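Local coordinates for protein exoglucanase A (Cellulomonas fimi, PDB 7CBD) that hydrolyses beta-1,4-glucosidic linkages of cellulose with inversion of anomeric configuration, through the family 6 catalytic domain present here, releasing cellobiose from non-reducing chain ends, at residues A[56-60]-A[61-65]; A[173-176]-A[177-181]; A[413-417]-A[418-422]; A[69-72]-A[73-77]; A[385-389]-A[390-394]. One frame throughout, in Å; residues are numbered along the deposited sequence. Where two conformers were deposited one is given.

Interaction 1: A[56-60]-A[61-65]; sequences RISAI and TGNAD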
# COMPACT_ATOMS: atom_id res chain seq x y z
N ARG A 56 0.26 -0.73 -15.41
CA ARG A 56 0.57 -1.32 -16.70
C ARG A 56 0.90 -0.17 -17.64
O ARG A 56 0.53 0.98 -17.39
CB ARG A 56 -0.59 -2.16 -17.25
CG ARG A 56 -1.94 -1.51 -17.10
CD ARG A 56 -3.06 -2.40 -17.64
NE ARG A 56 -4.38 -2.04 -17.14
CZ ARG A 56 -5.53 -2.40 -17.70
NH1 ARG A 56 -6.68 -2.03 -17.15
NH2 ARG A 56 -5.54 -3.12 -18.82
N ILE A 57 1.57 -0.50 -18.75
CA ILE A 57 1.98 0.53 -19.70
C ILE A 57 0.78 1.30 -20.23
O ILE A 57 0.84 2.53 -20.38
CB ILE A 57 2.83 -0.10 -20.82
CG1 ILE A 57 4.24 -0.38 -20.30
CG2 ILE A 57 2.84 0.80 -22.06
CD1 ILE A 57 4.98 -1.44 -21.11
N SER A 58 -0.34 0.62 -20.47
CA SER A 58 -1.50 1.29 -21.04
C SER A 58 -2.09 2.33 -20.11
O SER A 58 -2.82 3.21 -20.57
CB SER A 58 -2.57 0.27 -21.44
OG SER A 58 -3.19 -0.30 -20.31
N ALA A 59 -1.80 2.26 -18.80
CA ALA A 59 -2.30 3.26 -17.88
C ALA A 59 -1.66 4.63 -18.10
O ALA A 59 -2.20 5.64 -17.64
CB ALA A 59 -2.07 2.82 -16.44
N ILE A 60 -0.51 4.68 -18.79
CA ILE A 60 0.16 5.96 -18.98
C ILE A 60 -0.67 6.87 -19.87
O ILE A 60 -0.92 8.03 -19.54
CB ILE A 60 1.60 5.77 -19.51
CG1 ILE A 60 2.41 4.94 -18.51
CG2 ILE A 60 2.26 7.13 -19.76
CD1 ILE A 60 3.71 4.38 -19.09
N THR A 61 -1.14 6.36 -21.01
CA THR A 61 -2.00 7.13 -21.89
C THR A 61 -3.48 7.03 -21.54
O THR A 61 -4.23 7.97 -21.79
CB THR A 61 -1.76 6.71 -23.35
OG1 THR A 61 -1.92 5.30 -23.46
CG2 THR A 61 -0.36 7.06 -23.76
N GLY A 62 -3.90 5.92 -20.94
CA GLY A 62 -5.28 5.73 -20.51
C GLY A 62 -5.86 4.42 -21.02
O GLY A 62 -5.51 3.93 -22.09
N ASN A 63 -6.77 3.85 -20.24
CA ASN A 63 -7.38 2.56 -20.56
C ASN A 63 -8.77 2.51 -19.92
O ASN A 63 -9.32 3.54 -19.53
CB ASN A 63 -6.44 1.41 -20.16
CG ASN A 63 -6.11 1.41 -18.67
OD1 ASN A 63 -6.91 1.85 -17.84
ND2 ASN A 63 -4.92 0.91 -18.32
N ALA A 64 -9.32 1.30 -19.79
CA ALA A 64 -10.66 1.14 -19.23
C ALA A 64 -10.74 1.55 -17.76
O ALA A 64 -11.84 1.81 -17.26
CB ALA A 64 -11.12 -0.31 -19.38
N ASP A 65 -9.60 1.61 -17.06
CA ASP A 65 -9.58 1.91 -15.64
C ASP A 65 -9.19 3.35 -15.33
O ASP A 65 -9.30 3.76 -14.16
CB ASP A 65 -8.61 0.97 -14.91
CG ASP A 65 -9.07 -0.47 -14.91
OD1 ASP A 65 -9.42 -1.00 -13.83
OD2 ASP A 65 -9.09 -1.07 -16.01
O HOH W 1 -4.67 -0.02 -15.48
O HOH W 2 0.32 4.07 -22.53
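Asn63 reaches back from the loop over Arg56 and Ser58, and both ends of its amide find partners. Its CB lies 3.7 Å from Ser58 OG. With chi1 at 59°, CG stands between the backbone N and the carbonyl carbon, a position that turns the amide inward over the preceding turn. There ND2 gives one hydrogen to Ser58 OG at 2.9 Å, almost straight (174°) and in the amide plane, and the other to water 1. OD1 looks the other way and accepts from Asp65 N at 2.8 Å. An amide suits this place because it can donate to the helix and accept from the loop at once. The same ND2 sits over one face of the Arg56 guanidinium; ND2 and Arg56 NE are both donors, and water 1 accepts from the two, with NE at 2.6 Å. The extended arginine carries NH1 on to a salt bridge with Asp65 OD2 at 2.8 Å. Gly62 N bonds Ser58 O, and at the positive phi of Gly62 a CB would run into the carbonyl oxygen before it, which explains the residue type. The short helix 58-61 is thus followed at once by a glycine and then by an Asx turn made by Asn63.

Interaction 2: A[173-176]-A[177-181]; sequences GVKY and ALDKL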
# COMPACT_ATOMS: atom_id res chain seq x y z
N GLY A 173 15.93 -2.71 -12.62
CA GLY A 173 14.76 -1.90 -12.89
C GLY A 173 14.53 -0.85 -11.82
O GLY A 173 14.22 0.31 -12.14
N VAL A 174 14.69 -1.22 -10.55
CA VAL A 174 14.55 -0.23 -9.49
C VAL A 174 15.64 0.83 -9.59
O VAL A 174 15.38 2.02 -9.41
CB VAL A 174 14.46 -0.88 -8.10
CG1 VAL A 174 14.51 0.19 -7.00
CG2 VAL A 174 13.19 -1.70 -7.97
N LYS A 175 16.88 0.42 -9.90
CA LYS A 175 17.95 1.40 -10.12
C LYS A 175 17.55 2.39 -11.21
O LYS A 175 17.73 3.61 -11.06
CB LYS A 175 19.26 0.71 -10.48
CG LYS A 175 20.31 1.68 -11.03
CD LYS A 175 21.61 1.02 -11.44
CE LYS A 175 22.42 1.91 -12.41
NZ LYS A 175 22.83 3.24 -11.84
N TYR A 176 17.02 1.89 -12.33
CA TYR A 176 16.66 2.77 -13.44
C TYR A 176 15.54 3.72 -13.04
O TYR A 176 15.60 4.92 -13.34
CB TYR A 176 16.25 1.92 -14.64
CG TYR A 176 16.12 2.71 -15.92
CD1 TYR A 176 17.24 2.99 -16.69
CD2 TYR A 176 14.88 3.19 -16.35
CE1 TYR A 176 17.13 3.71 -17.87
CE2 TYR A 176 14.76 3.91 -17.52
CZ TYR A 176 15.89 4.17 -18.27
OH TYR A 176 15.77 4.89 -19.44
N ALA A 177 14.50 3.20 -12.37
CA ALA A 177 13.41 4.04 -11.91
C ALA A 177 13.93 5.14 -10.99
O ALA A 177 13.61 6.32 -11.17
CB ALA A 177 12.37 3.19 -11.19
N LEU A 178 14.76 4.76 -10.02
CA LEU A 178 15.31 5.74 -9.08
C LEU A 178 16.18 6.77 -9.79
O LEU A 178 16.08 7.97 -9.51
CB LEU A 178 16.10 5.03 -7.99
CG LEU A 178 15.30 4.21 -6.98
CD1 LEU A 178 16.25 3.47 -6.07
CD2 LEU A 178 14.37 5.09 -6.16
N ASP A 179 17.03 6.33 -10.72
CA ASP A 179 17.91 7.26 -11.43
C ASP A 179 17.08 8.28 -12.22
O ASP A 179 17.34 9.49 -12.17
CB ASP A 179 18.84 6.51 -12.38
CG ASP A 179 20.02 5.83 -11.68
OD1 ASP A 179 20.34 6.18 -10.51
OD2 ASP A 179 20.64 4.96 -12.32
N LYS A 180 16.08 7.79 -12.96
CA LYS A 180 15.30 8.68 -13.81
C LYS A 180 14.43 9.62 -12.98
O LYS A 180 14.28 10.80 -13.31
CB LYS A 180 14.44 7.87 -14.77
CG LYS A 180 15.26 7.13 -15.82
CD LYS A 180 15.72 8.07 -16.92
CE LYS A 180 14.54 8.50 -17.78
NZ LYS A 180 14.95 9.15 -19.06
N LEU A 181 13.82 9.10 -11.91
CA LEU A 181 12.89 9.90 -11.13
C LEU A 181 13.61 10.86 -10.20
O LEU A 181 13.18 12.00 -10.02
CB LEU A 181 11.94 8.99 -10.35
CG LEU A 181 10.97 8.20 -11.22
CD1 LEU A 181 10.15 7.25 -10.37
CD2 LEU A 181 10.05 9.12 -11.97
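One face of the Tyr176 ring is overlaid by Lys180, whose CG lies 4.0 Å from the ring centroid in a CH-pi contact, displaced toward the rim on the CE2 side. Lys180 bends at chi2 and chi3 (-78° and -71°), which runs its chain beside the ring in the same direction as the tyrosine. Ile125 and Lys121 of helix 114-132 also touch this tyrosine, and its OH is hydrogen-bonded to Asp126. The second flat group, the Asp179 carboxylate, receives Lys175 NZ on the syn lone pair of OD2 at 2.8 Å. Both pairs are spaced i to i+4 along helix 161-182, where one turn brings such side chains together; the backbone repeats the step, with Lys180 N donating to Tyr176 O at 2.9 Å. Lys175 NZ also bonds Ser218 O, while Asp179 OD1 accepts from Thr220 N. With an alanine in place of Asp179, Lys175 would probably lose its charged mate and Thr220 N its acceptor, easing the hold of the helix on the loop after helix 202-218. On the buried side Val174 CG1 meets Leu178 CD1 at 3.8 Å, two branched apolar chains lying side by side toward strand 187-192.

Interaction 3: A[413-417]-A[418-422]; sequences GQWFE and EQFVT
Aromatic contact comes first: Trp415 and Phe420 meet obliquely, with ring centroids 4.8 Å apart and planes at 57°. The indole brings CZ2 over one face of Phe420, 3.4 Å from its CD2, near the rim. Trp415 and Phe420 both also touch Val25 of helix 19-30, and Met42 of helix 36-45 meets Phe420, so large flat side chains suit a place where three helices converge. A CH-pi contact follows on the other flank of the helix start, where Gln419 CB sits 3.6 Å from the centroid of the Phe416 ring. Phe416 turns its CG anti to the backbone N (chi1 -165°), which sets the ring under that methylene. The backbone bonds begin here: Phe420 N donates to Phe416 O at 2.9 Å, and Val421 N to Glu417 O at 3.2 Å. Phe416 holds the N-cap position with an aromatic side chain, so its ring covers the first turn without offering a polar capping atom. Among the polar ends, Glu417 OE1 makes a salt bridge with Arg31, and Gln419 NE2 donates to Asn336 OD1. A carboxylate in the first turn is likely to be favoured by the helix dipole as well as by the arginine, while the buried glutamine, near the predicted nucleophile Asp371, gives its NE2 a partner in Asn336 without adding a charge.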
# COMPACT_ATOMS: atom_id res chain seq x y z
N GLY A 413 -7.88 -3.85 -9.39
CA GLY A 413 -8.19 -2.51 -9.83
C GLY A 413 -9.65 -2.26 -10.14
O GLY A 413 -10.06 -1.10 -10.25
N GLN A 414 -10.44 -3.31 -10.31
CA GLN A 414 -11.87 -3.16 -10.57
C GLN A 414 -12.63 -2.94 -9.27
O GLN A 414 -12.19 -3.33 -8.18
CB GLN A 414 -12.40 -4.40 -11.29
CG GLN A 414 -11.78 -4.62 -12.66
CD GLN A 414 -12.10 -3.49 -13.62
OE1 GLN A 414 -13.26 -3.23 -13.91
NE2 GLN A 414 -11.07 -2.82 -14.11
N TRP A 415 -13.79 -2.29 -9.39
CA TRP A 415 -14.59 -1.97 -8.21
C TRP A 415 -15.17 -3.23 -7.59
O TRP A 415 -15.78 -4.05 -8.28
CB TRP A 415 -15.73 -1.01 -8.58
CG TRP A 415 -16.36 -0.49 -7.35
CD1 TRP A 415 -17.54 -0.90 -6.79
CD2 TRP A 415 -15.81 0.50 -6.48
NE1 TRP A 415 -17.76 -0.21 -5.63
CE2 TRP A 415 -16.72 0.65 -5.41
CE3 TRP A 415 -14.64 1.27 -6.49
CZ2 TRP A 415 -16.50 1.55 -4.38
CZ3 TRP A 415 -14.43 2.17 -5.46
CH2 TRP A 415 -15.36 2.30 -4.42
N PHE A 416 -14.99 -3.37 -6.28
CA PHE A 416 -15.39 -4.56 -5.54
C PHE A 416 -16.50 -4.14 -4.57
O PHE A 416 -16.23 -3.69 -3.46
CB PHE A 416 -14.17 -5.11 -4.81
CG PHE A 416 -14.33 -6.53 -4.30
CD1 PHE A 416 -13.22 -7.22 -3.86
CD2 PHE A 416 -15.57 -7.16 -4.26
CE1 PHE A 416 -13.33 -8.51 -3.38
CE2 PHE A 416 -15.68 -8.46 -3.78
CZ PHE A 416 -14.57 -9.14 -3.34
N GLU A 417 -17.75 -4.31 -5.01
CA GLU A 417 -18.90 -3.72 -4.33
C GLU A 417 -19.00 -4.15 -2.87
O GLU A 417 -19.07 -3.30 -1.97
CB GLU A 417 -20.17 -4.11 -5.08
CG GLU A 417 -21.42 -3.38 -4.59
CD GLU A 417 -21.53 -1.97 -5.13
OE1 GLU A 417 -20.63 -1.55 -5.89
OE2 GLU A 417 -22.51 -1.27 -4.81
N GLU A 418 -19.01 -5.46 -2.63
CA GLU A 418 -19.19 -5.98 -1.27
C GLU A 418 -18.02 -5.61 -0.39
O GLU A 418 -18.20 -5.28 0.79
CB GLU A 418 -19.34 -7.50 -1.31
CG GLU A 418 -20.51 -7.99 -2.13
CD GLU A 418 -20.09 -8.49 -3.49
OE1 GLU A 418 -19.33 -7.78 -4.17
OE2 GLU A 418 -20.53 -9.60 -3.86
N GLN A 419 -16.81 -5.66 -0.94
CA GLN A 419 -15.62 -5.33 -0.17
C GLN A 419 -15.65 -3.87 0.27
O GLN A 419 -15.31 -3.57 1.42
CB GLN A 419 -14.38 -5.61 -1.00
CG GLN A 419 -13.09 -5.32 -0.27
CD GLN A 419 -11.89 -5.47 -1.18
OE1 GLN A 419 -11.78 -4.78 -2.19
NE2 GLN A 419 -11.00 -6.40 -0.84
N PHE A 420 -16.07 -2.96 -0.61
CA PHE A 420 -16.13 -1.56 -0.21
C PHE A 420 -17.16 -1.35 0.89
O PHE A 420 -16.92 -0.56 1.82
CB PHE A 420 -16.41 -0.64 -1.39
CG PHE A 420 -16.26 0.82 -1.06
CD1 PHE A 420 -15.02 1.34 -0.70
CD2 PHE A 420 -17.35 1.67 -1.09
CE1 PHE A 420 -14.87 2.67 -0.39
CE2 PHE A 420 -17.20 3.01 -0.78
CZ PHE A 420 -15.97 3.51 -0.43
N VAL A 421 -18.31 -2.02 0.82
CA VAL A 421 -19.29 -1.94 1.90
C VAL A 421 -18.64 -2.33 3.22
O VAL A 421 -18.76 -1.62 4.23
CB VAL A 421 -20.51 -2.81 1.57
CG1 VAL A 421 -21.39 -3.01 2.80
CG2 VAL A 421 -21.31 -2.18 0.44
N THR A 422 -17.95 -3.47 3.24
CA THR A 422 -17.29 -3.93 4.46
C THR A 422 -16.19 -2.97 4.90
O THR A 422 -16.06 -2.67 6.09
CB THR A 422 -16.73 -5.33 4.23
OG1 THR A 422 -17.81 -6.23 3.98
CG2 THR A 422 -15.93 -5.81 5.44

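Interaction 4: A[69-72]-A[73-77]; sequences LKFH and LDNAV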
# COMPACT_ATOMS: atom_id res chain seq x y z
N LEU A 69 -1.97 9.41 -17.28
CA LEU A 69 -1.17 10.14 -16.30
C LEU A 69 -1.28 11.66 -16.50
O LEU A 69 -1.34 12.41 -15.52
CB LEU A 69 0.28 9.67 -16.38
CG LEU A 69 1.27 10.37 -15.44
CD1 LEU A 69 0.80 10.30 -13.98
CD2 LEU A 69 2.65 9.77 -15.61
N LYS A 70 -1.31 12.13 -17.75
CA LYS A 70 -1.37 13.57 -17.97
C LYS A 70 -2.63 14.17 -17.36
O LYS A 70 -2.59 15.26 -16.77
CB LYS A 70 -1.31 13.89 -19.47
CG LYS A 70 -1.54 15.37 -19.78
CD LYS A 70 -1.27 15.67 -21.26
CE LYS A 70 -2.11 16.84 -21.79
NZ LYS A 70 -1.98 18.10 -21.01
N PHE A 71 -3.77 13.48 -17.51
CA PHE A 71 -5.02 13.91 -16.89
C PHE A 71 -4.82 14.20 -15.41
O PHE A 71 -5.20 15.28 -14.92
CB PHE A 71 -6.06 12.80 -17.12
CG PHE A 71 -7.32 12.94 -16.31
CD1 PHE A 71 -8.32 13.82 -16.69
CD2 PHE A 71 -7.54 12.14 -15.20
CE1 PHE A 71 -9.51 13.92 -15.97
CE2 PHE A 71 -8.72 12.23 -14.47
CZ PHE A 71 -9.70 13.12 -14.85
N HIS A 72 -4.19 13.28 -14.69
CA HIS A 72 -4.00 13.46 -13.25
C HIS A 72 -3.02 14.58 -12.93
O HIS A 72 -3.24 15.35 -11.99
CB HIS A 72 -3.56 12.14 -12.61
CG HIS A 72 -4.61 11.09 -12.68
ND1 HIS A 72 -5.79 11.16 -11.97
CD2 HIS A 72 -4.68 9.95 -13.41
CE1 HIS A 72 -6.53 10.10 -12.24
NE2 HIS A 72 -5.88 9.36 -13.12
N LEU A 73 -1.92 14.68 -13.68
CA LEU A 73 -0.96 15.75 -13.42
C LEU A 73 -1.60 17.12 -13.65
O LEU A 73 -1.40 18.04 -12.84
CB LEU A 73 0.27 15.56 -14.30
CG LEU A 73 1.09 14.31 -13.96
CD1 LEU A 73 2.07 14.03 -15.08
CD2 LEU A 73 1.83 14.51 -12.66
N ASP A 74 -2.37 17.26 -14.73
CA ASP A 74 -3.09 18.51 -14.97
C ASP A 74 -4.09 18.80 -13.86
O ASP A 74 -4.21 19.95 -13.40
CB ASP A 74 -3.81 18.45 -16.32
CG ASP A 74 -2.87 18.44 -17.51
OD1 ASP A 74 -1.69 18.85 -17.37
OD2 ASP A 74 -3.33 18.03 -18.60
N ASN A 75 -4.83 17.78 -13.42
CA ASN A 75 -5.76 17.98 -12.31
C ASN A 75 -5.01 18.41 -11.06
O ASN A 75 -5.48 19.26 -10.30
CB ASN A 75 -6.50 16.68 -11.99
CG ASN A 75 -7.41 16.23 -13.09
OD1 ASN A 75 -7.78 16.99 -13.98
ND2 ASN A 75 -7.79 14.95 -13.04
N ALA A 76 -3.85 17.79 -10.81
CA ALA A 76 -3.07 18.13 -9.62
C ALA A 76 -2.60 19.58 -9.65
O ALA A 76 -2.63 20.25 -8.61
CB ALA A 76 -1.89 17.17 -9.48
N VAL A 77 -2.16 20.09 -10.80
CA VAL A 77 -1.77 21.51 -10.78
C VAL A 77 -2.96 22.41 -10.49
O VAL A 77 -2.82 23.39 -9.76
CB VAL A 77 -0.83 22.00 -11.92
CG1 VAL A 77 -0.19 20.91 -12.74
CG2 VAL A 77 -1.41 23.21 -12.73
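Four successive i to i+4 bonds tie the backbone of 69-72 to that of 73-76 as the first turns of helix 69-83, from Leu73 N to Leu69 O (3.0 Å) through to Ala76 N to His72 O (2.8 Å). The side chains pair at the same spacing, each on its own flank. Lys70 folds at chi4 (54°), and its NZ drops onto the syn lone pair of Asp74 OD2 at 2.8 Å. The other oxygen, OD1, accepts from Tyr137 OH, so the aspartate is held by a charge and a hydroxyl together. One step along, the amide of Asn75 lies over one face of the Phe71 ring with its ND2 3.1 Å above the ring plane, toward the rim at CZ and CE2. Amide and ring planes stand 80° apart, which presents ND2 rather than the flat of the amide to the ring. Tyr16 OH accepts from this ND2 and is also bonded to His72 ND1, so one hydroxyl links two polar groups of the helix. Phe71 reaches Pro19 and Thr20, at the start of helix 19-30. On the inner flank Leu69 CG meets Leu73 CD1 at 3.8 Å, and both leucines lean on Phe89 of strand 87-93, with helix 114-132 close by. Apolar leucines face the sheet, while the lysine-aspartate pair and the Phe71-Asn75 pair lie on other flanks: an amphipathic helix in the beta-alpha-beta connection between the neighbouring parallel strands 52-54 and 87-93, part of the distorted barrel of glycoside hydrolase family 6.

Interaction 5: A[385-389]-A[390-394]; sequences FDRMC and DPTFV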
# COMPACT_ATOMS: atom_id res chain seq x y z
N PHE A 385 -5.09 -15.95 -12.87
CA PHE A 385 -5.72 -16.29 -11.60
C PHE A 385 -4.66 -16.67 -10.57
O PHE A 385 -3.81 -17.52 -10.83
CB PHE A 385 -6.65 -17.48 -11.83
CG PHE A 385 -7.37 -17.96 -10.59
CD1 PHE A 385 -7.92 -17.06 -9.69
CD2 PHE A 385 -7.51 -19.31 -10.34
CE1 PHE A 385 -8.59 -17.50 -8.56
CE2 PHE A 385 -8.19 -19.76 -9.21
CZ PHE A 385 -8.73 -18.86 -8.33
N ASP A 386 -4.73 -16.03 -9.40
CA ASP A 386 -3.84 -16.33 -8.29
C ASP A 386 -4.67 -16.94 -7.17
O ASP A 386 -5.59 -16.30 -6.66
CB ASP A 386 -3.16 -15.04 -7.80
CG ASP A 386 -2.01 -15.30 -6.84
OD1 ASP A 386 -2.07 -16.23 -6.00
OD2 ASP A 386 -1.01 -14.55 -6.92
N ARG A 387 -4.33 -18.17 -6.78
CA ARG A 387 -5.12 -18.86 -5.77
C ARG A 387 -5.04 -18.22 -4.39
O ARG A 387 -5.85 -18.55 -3.52
CB ARG A 387 -4.76 -20.34 -5.72
CG ARG A 387 -5.15 -21.09 -6.98
CD ARG A 387 -5.36 -22.57 -6.73
NE ARG A 387 -6.60 -22.81 -5.99
CZ ARG A 387 -6.93 -23.97 -5.43
NH1 ARG A 387 -8.07 -24.09 -4.78
NH2 ARG A 387 -6.10 -25.01 -5.51
N MET A 388 -4.11 -17.28 -4.17
CA MET A 388 -4.16 -16.54 -2.91
C MET A 388 -5.41 -15.68 -2.80
O MET A 388 -5.75 -15.23 -1.69
CB MET A 388 -2.89 -15.71 -2.73
CG MET A 388 -1.67 -16.57 -2.44
SD MET A 388 -1.80 -17.47 -0.88
CE MET A 388 -1.54 -16.15 0.29
N CYS A 389 -6.11 -15.45 -3.91
CA CYS A 389 -7.37 -14.73 -3.95
C CYS A 389 -8.57 -15.67 -3.91
O CYS A 389 -9.71 -15.21 -3.99
CB CYS A 389 -7.44 -13.88 -5.22
SG CYS A 389 -6.10 -12.70 -5.38
N ASP A 390 -8.32 -16.97 -3.80
CA ASP A 390 -9.32 -18.02 -3.95
C ASP A 390 -9.84 -18.43 -2.58
O ASP A 390 -9.06 -18.98 -1.77
CB ASP A 390 -8.62 -19.19 -4.63
CG ASP A 390 -9.52 -20.39 -4.89
OD1 ASP A 390 -10.70 -20.43 -4.48
OD2 ASP A 390 -8.99 -21.33 -5.52
N PRO A 391 -11.12 -18.23 -2.27
CA PRO A 391 -11.65 -18.65 -0.96
C PRO A 391 -11.56 -20.14 -0.70
O PRO A 391 -11.71 -20.56 0.46
CB PRO A 391 -13.12 -18.19 -1.00
CG PRO A 391 -13.17 -17.15 -2.07
CD PRO A 391 -12.14 -17.54 -3.08
N THR A 392 -11.34 -20.97 -1.72
CA THR A 392 -11.30 -22.42 -1.55
C THR A 392 -9.89 -22.93 -1.30
O THR A 392 -9.73 -24.14 -1.08
CB THR A 392 -11.87 -23.16 -2.77
OG1 THR A 392 -10.94 -23.10 -3.86
CG2 THR A 392 -13.22 -22.59 -3.18
N PHE A 393 -8.88 -22.08 -1.35
CA PHE A 393 -7.49 -22.53 -1.38
C PHE A 393 -6.92 -22.60 0.03
O PHE A 393 -6.91 -21.59 0.75
CB PHE A 393 -6.67 -21.58 -2.26
CG PHE A 393 -5.21 -21.96 -2.41
CD1 PHE A 393 -4.84 -23.21 -2.88
CD2 PHE A 393 -4.22 -21.04 -2.10
CE1 PHE A 393 -3.50 -23.54 -3.03
CE2 PHE A 393 -2.88 -21.36 -2.25
CZ PHE A 393 -2.52 -22.61 -2.72
N VAL A 394 -6.43 -23.77 0.41
CA VAL A 394 -5.60 -23.93 1.60
C VAL A 394 -4.16 -23.65 1.19
O VAL A 394 -3.58 -24.38 0.38
CB VAL A 394 -5.74 -25.34 2.20
CG1 VAL A 394 -4.77 -25.52 3.35
CG2 VAL A 394 -7.17 -25.60 2.67
O HOH W 3 -8.87 -26.02 -2.93
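A type I beta turn, Asp390 to Phe393, follows the short 3-10 segment 387-389, and Arg387 clasps the two together. Its NE and NH1 approach side-on and both take the same oxygen, Asp390 OD2, at 2.9 and 3.0 Å; the oxygen lies in the guanidinium plane, although NH1 meets it from above the carboxylate plane. The other oxygen, OD1, accepts from Thr392 N at 2.9 Å, an Asx turn, and from Thr392 OG1, both on one face of the carboxylate. Aspartate fits because its short chain, with CG anti to the backbone N (chi1 -179°), can serve the turn with one oxygen and the arginine with the other. Tilted at 45° to the guanidinium, the Phe393 ring puts CD1 over its centre, 3.4 Å from Arg387 CZ, while Arg387 CB sits over the phenyl face, a CH-pi contact of 3.8 Å to the centroid. Water 3 bridges Arg387 NH1 and Thr392 O. An asparagine in place of Asp390 would probably leave Arg387 without its negative mate. Cys389, at the junction with the turn, is tied by a disulfide to Cys335, and its side chain lies near that of the predicted nucleophile Asp371. A carboxylate shared among four donors, with an aromatic ring over the guanidinium, is consistent with a loop kept stiff by its own side chains.

In the fold
The contacts are local clasps spread through one catalytic domain. Interactions 1 and 4 are joined directly: Ile60 O and Leu69 N lie 2.8 Å apart, a probable hydrogen bond between the short helix 58-61 and helix 69-83. Interaction 2 stands about 11 Å from interaction 1 and 8 Å from interaction 4 by nearest atoms; helix 114-132 touches all three. Interactions 3 and 5 lie nearer the active site: the side chains of Gln419 and Cys389 are each about 5 Å from that of Asp371, the predicted nucleophile, and the side chain of Asp386 is about 8 Å from that of Asp149, the predicted proton donor. Interactions 2 and 3 sit on opposite sides of the chain's centre, their own centres 33 Å apart.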